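Uncharacterized protein (Helicobacter pylori, PDB 4O5J) probably mediates attachment of the bacterium to sialic acid-bearing host glycans, as the extracellular domain of the outer membrane adhesin SabA. Local coordinates at residues Y75-T78 with T79-P82; L391-E394 with I395-P399. All coordinates share one frame; numbering follows the deposited sequence.

Interaction 1. Residues Y75-T78 with T79-P82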
loop_
_atom_site.group_PDB
_atom_site.type_symbol
_atom_site.label_atom_id
_atom_site.label_comp_id
_atom_site.label_asym_id
_atom_site.label_seq_id
_atom_site.Cartn_x
_atom_site.Cartn_y
_atom_site.Cartn_z
ATOM N N TYR A 75 -1.523 13.115 6.853
ATOM C CA TYR A 75 -1.193 14.172 5.906
ATOM C C TYR A 75 0.082 14.937 6.257
ATOM O O TYR A 75 0.853 15.288 5.366
ATOM C CB TYR A 75 -2.365 15.113 5.828
ATOM C CG TYR A 75 -2.270 16.155 4.743
ATOM C CD1 TYR A 75 -2.533 15.829 3.402
ATOM C CD2 TYR A 75 -1.951 17.468 5.067
ATOM C CE1 TYR A 75 -2.427 16.771 2.409
ATOM C CE2 TYR A 75 -1.858 18.449 4.089
ATOM C CZ TYR A 75 -2.107 18.092 2.770
ATOM O OH TYR A 75 -2.023 19.045 1.803
ATOM N N ASN A 76 0.313 15.177 7.543
ATOM C CA ASN A 76 1.369 16.086 7.973
ATOM C C ASN A 76 2.622 15.453 8.527
ATOM O O ASN A 76 3.643 16.081 8.536
ATOM C CB ASN A 76 0.810 17.050 9.015
ATOM C CG ASN A 76 -0.220 17.938 8.435
ATOM O OD1 ASN A 76 -0.100 18.383 7.303
ATOM N ND2 ASN A 76 -1.268 18.170 9.176
ATOM N N SER A 77 2.556 14.212 8.983
ATOM C CA SER A 77 3.682 13.614 9.680
ATOM C C SER A 77 4.567 12.756 8.781
ATOM O O SER A 77 4.140 12.302 7.741
ATOM C CB SER A 77 3.186 12.760 10.846
ATOM O OG SER A 77 4.279 12.251 11.607
ATOM N N THR A 78 5.820 12.566 9.188
ATOM C CA THR A 78 6.680 11.636 8.499
ATOM C C THR A 78 7.091 10.582 9.479
ATOM O O THR A 78 8.015 9.827 9.211
ATOM C CB THR A 78 7.948 12.296 7.931
ATOM O OG1 THR A 78 8.635 12.924 9.004
ATOM C CG2 THR A 78 7.609 13.363 6.878
ATOM N N THR A 79 6.451 10.546 10.641
ATOM C CA THR A 79 6.762 9.503 11.619
ATOM C C THR A 79 5.505 8.832 12.083
ATOM O O THR A 79 5.574 7.774 12.612
ATOM C CB THR A 79 7.475 10.030 12.849
ATOM O OG1 THR A 79 6.716 11.122 13.402
ATOM C CG2 THR A 79 8.910 10.412 12.489
ATOM N N GLN A 80 4.351 9.448 11.883
ATOM C CA GLN A 80 3.096 8.882 12.345
ATOM C C GLN A 80 2.060 8.820 11.246
ATOM O O GLN A 80 0.875 8.859 11.477
ATOM C CB GLN A 80 2.592 9.647 13.557
ATOM C CG GLN A 80 3.406 9.252 14.752
ATOM C CD GLN A 80 3.398 10.343 15.741
ATOM O OE1 GLN A 80 2.347 10.907 16.052
ATOM N NE2 GLN A 80 4.576 10.684 16.237
ATOM N N SER A 81 2.536 8.707 10.030
ATOM C CA SER A 81 1.674 8.621 8.877
ATOM C C SER A 81 1.765 7.263 8.275
ATOM O O SER A 81 2.811 6.892 7.729
ATOM C CB SER A 81 2.107 9.644 7.817
ATOM O OG SER A 81 1.524 9.364 6.564
ATOM N N PRO A 82 0.664 6.509 8.335
ATOM C CA PRO A 82 0.645 5.161 7.742
ATOM C C PRO A 82 0.914 5.185 6.230
ATOM O O PRO A 82 1.671 4.346 5.743
ATOM C CB PRO A 82 -0.775 4.637 8.042
ATOM C CG PRO A 82 -1.191 5.409 9.252
ATOM C CD PRO A 82 -0.537 6.804 9.119
#
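S77, the first residue to leave helical geometry after helix 57-76, turns its short side chain forward, onto the amides of T79 and Q80. S77 CB lies 3.7 Å from Q80 N. With OG anti to the backbone N (chi1 -175°), the hydroxyl reaches between these two amides. S77 OG accepts from Q80 N at 2.8 Å, with an N-H...O angle of 145°, and from T79 N at 2.9 Å by a straighter bond of 165°. The bond to the amide two residues on makes this an ST turn. A third donor is T79 OG1, 3.2 Å from S77 OG; its first torsion sets that hydroxyl between its own N and carbonyl carbon and swings it toward the serine. Serine suits the site because one methylene brings an acceptor close to the backbone without bulk.

Beyond the turn, S81 presses its CB to 3.3 Å from S77 O. S81 is itself the N-cap of helix 82-101: its OG bonds to F84 N and to N74 O, so it ties the start of one helix to the end of the other. Q80, well exposed, lays its CB alongside S77 OG. The donors converging on S77 OG would restrict the rotation of the hydroxyl and hold the turn's shape, chiefly through the two amides, which thereby gain an acceptor in a loop outside regular helix.

Interaction 2. Residues L391-E394 with I395-P399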
loop_
_atom_site.group_PDB
_atom_site.type_symbol
_atom_site.label_atom_id
_atom_site.label_comp_id
_atom_site.label_asym_id
_atom_site.label_seq_id
_atom_site.Cartn_x
_atom_site.Cartn_y
_atom_site.Cartn_z
ATOM N N LEU A 391 -47.155 -9.190 13.419
ATOM C CA LEU A 391 -46.760 -10.578 13.347
ATOM C C LEU A 391 -46.976 -11.252 14.714
ATOM O O LEU A 391 -47.513 -12.388 14.811
ATOM C CB LEU A 391 -45.298 -10.653 12.924
ATOM C CG LEU A 391 -44.831 -12.041 12.542
ATOM C CD1 LEU A 391 -45.878 -12.786 11.739
ATOM C CD2 LEU A 391 -43.556 -11.930 11.753
ATOM N N SER A 392 -46.585 -10.526 15.769
ATOM C CA SER A 392 -46.724 -11.025 17.124
ATOM C C SER A 392 -48.212 -11.310 17.408
ATOM O O SER A 392 -48.565 -12.316 18.061
ATOM C CB SER A 392 -46.162 -10.025 18.120
ATOM O OG SER A 392 -46.243 -10.533 19.450
ATOM N N GLU A 393 -49.072 -10.418 16.922
ATOM C CA GLU A 393 -50.496 -10.571 17.131
ATOM C C GLU A 393 -51.077 -11.762 16.356
ATOM O O GLU A 393 -51.934 -12.509 16.910
ATOM C CB GLU A 393 -51.216 -9.299 16.790
ATOM C CG GLU A 393 -52.708 -9.471 16.786
ATOM C CD GLU A 393 -53.405 -8.130 16.716
ATOM O OE1 GLU A 393 -52.867 -7.155 17.283
ATOM O OE2 GLU A 393 -54.484 -8.050 16.115
ATOM N N GLU A 394 -50.620 -11.933 15.096
ATOM C CA GLU A 394 -51.029 -13.087 14.281
ATOM C C GLU A 394 -50.652 -14.399 14.963
ATOM O O GLU A 394 -51.475 -15.315 15.058
ATOM C CB GLU A 394 -50.333 -13.093 12.945
ATOM C CG GLU A 394 -50.721 -11.930 12.121
ATOM C CD GLU A 394 -49.861 -11.853 10.884
ATOM O OE1 GLU A 394 -49.566 -10.707 10.432
ATOM O OE2 GLU A 394 -49.485 -12.946 10.364
ATOM N N ILE A 395 -49.405 -14.475 15.435
ATOM C CA ILE A 395 -48.894 -15.655 16.131
ATOM C C ILE A 395 -49.718 -15.957 17.391
ATOM O O ILE A 395 -50.022 -17.096 17.680
ATOM C CB ILE A 395 -47.449 -15.422 16.537
ATOM C CG1 ILE A 395 -46.602 -15.310 15.283
ATOM C CG2 ILE A 395 -46.953 -16.592 17.423
ATOM C CD1 ILE A 395 -45.137 -15.225 15.634
ATOM N N SER A 396 -50.090 -14.905 18.105
ATOM C CA SER A 396 -50.807 -15.002 19.357
ATOM C C SER A 396 -52.127 -15.685 19.153
ATOM O O SER A 396 -52.580 -16.411 20.063
ATOM C CB SER A 396 -51.051 -13.631 19.941
ATOM O OG SER A 396 -51.487 -13.743 21.253
ATOM N N LYS A 397 -52.727 -15.472 17.969
ATOM C CA LYS A 397 -54.037 -16.079 17.632
ATOM C C LYS A 397 -53.943 -17.443 16.927
ATOM O O LYS A 397 -54.962 -18.024 16.607
ATOM C CB LYS A 397 -54.869 -15.141 16.765
ATOM C CG LYS A 397 -55.159 -13.797 17.383
ATOM C CD LYS A 397 -55.819 -12.893 16.406
ATOM C CE LYS A 397 -55.793 -11.495 16.979
ATOM N NZ LYS A 397 -56.514 -10.568 16.089
ATOM N N LEU A 398 -52.746 -17.954 16.662
ATOM C CA LEU A 398 -52.615 -19.227 15.943
ATOM C C LEU A 398 -52.891 -20.431 16.814
ATOM O O LEU A 398 -52.438 -20.458 17.958
ATOM C CB LEU A 398 -51.222 -19.345 15.381
ATOM C CG LEU A 398 -51.130 -18.596 14.085
ATOM C CD1 LEU A 398 -49.699 -18.742 13.614
ATOM C CD2 LEU A 398 -52.154 -19.200 13.122
ATOM N N PRO A 399 -53.629 -21.435 16.265
ATOM C CA PRO A 399 -54.024 -22.691 16.933
ATOM C C PRO A 399 -52.844 -23.457 17.530
ATOM O O PRO A 399 -51.705 -23.297 17.097
ATOM C CB PRO A 399 -54.611 -23.530 15.786
ATOM C CG PRO A 399 -55.026 -22.544 14.745
ATOM C CD PRO A 399 -54.052 -21.419 14.846
#
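K397 N is shared by two carbonyls: it donates to E393 O at 3.2 Å, tilted 28° from that carbonyl's plane, and more weakly to E394 O at the same distance. Such sharing marks the passage from i+4 to i+3 bonding as a helix runs out, and L398 N, bonded to I395 O at 3.0 Å, follows the i+3 pattern. Two residues before K397 the pattern is still regular, with I395 N on L391 O at 2.9 Å and the donor nearly in line with the C=O. S396 N meets S392 O at 3.0 Å, less directly.

Helix 343-396 runs here against helix 29-54, the two forming an antiparallel helical pair that carries both ends of the modelled chain. L391 and I395 turn apolar side chains to helix 29-54: L391 CD1 comes within 4.4 Å of I395 CG1, while L391 packs on Q36 and Y40, and I395 on Y34 and L37. Branched aliphatic residues four apart suit this place because they fall on the same face of the helix, one turn apart. E394 adds a weak, long ion pair from OE2 to K33 of that helix. I395 also bends CG1 back over its own helix, beside the backbone N (chi1 -66°), to lie 3.1 Å from L391 O.

On the exposed side E393 and K397 lie side by side and point the same way, both chains extended. K397 NZ forms a salt bridge with E393 OE2 at 3.2 Å, approaching on the anti side of the carboxylate and somewhat out of its plane, while K397 CE rests against E393 CG.

Overall arrangement
Interaction 1 is a surface contact in the loop joining helices 57-76 and 82-101, toward the body of the domain; interaction 2 is partly buried, and the centres of the two contacts are about 60 Å apart. Helix 343-396 is common to both neighbourhoods: P82 touches its N353 and Y357, whereas 391-399 spans its C-terminal end and the start of the following loop. Their chemistry differs with place. A sharp interhelical connection relies on small hydroxyl side chains as partners for backbone amides, whereas the long helix bonds largely within its own backbone, sets aliphatic residues against helix 29-54, with a weak ion pair from E394 beside them, and leaves the E393-K397 salt bridge toward solvent.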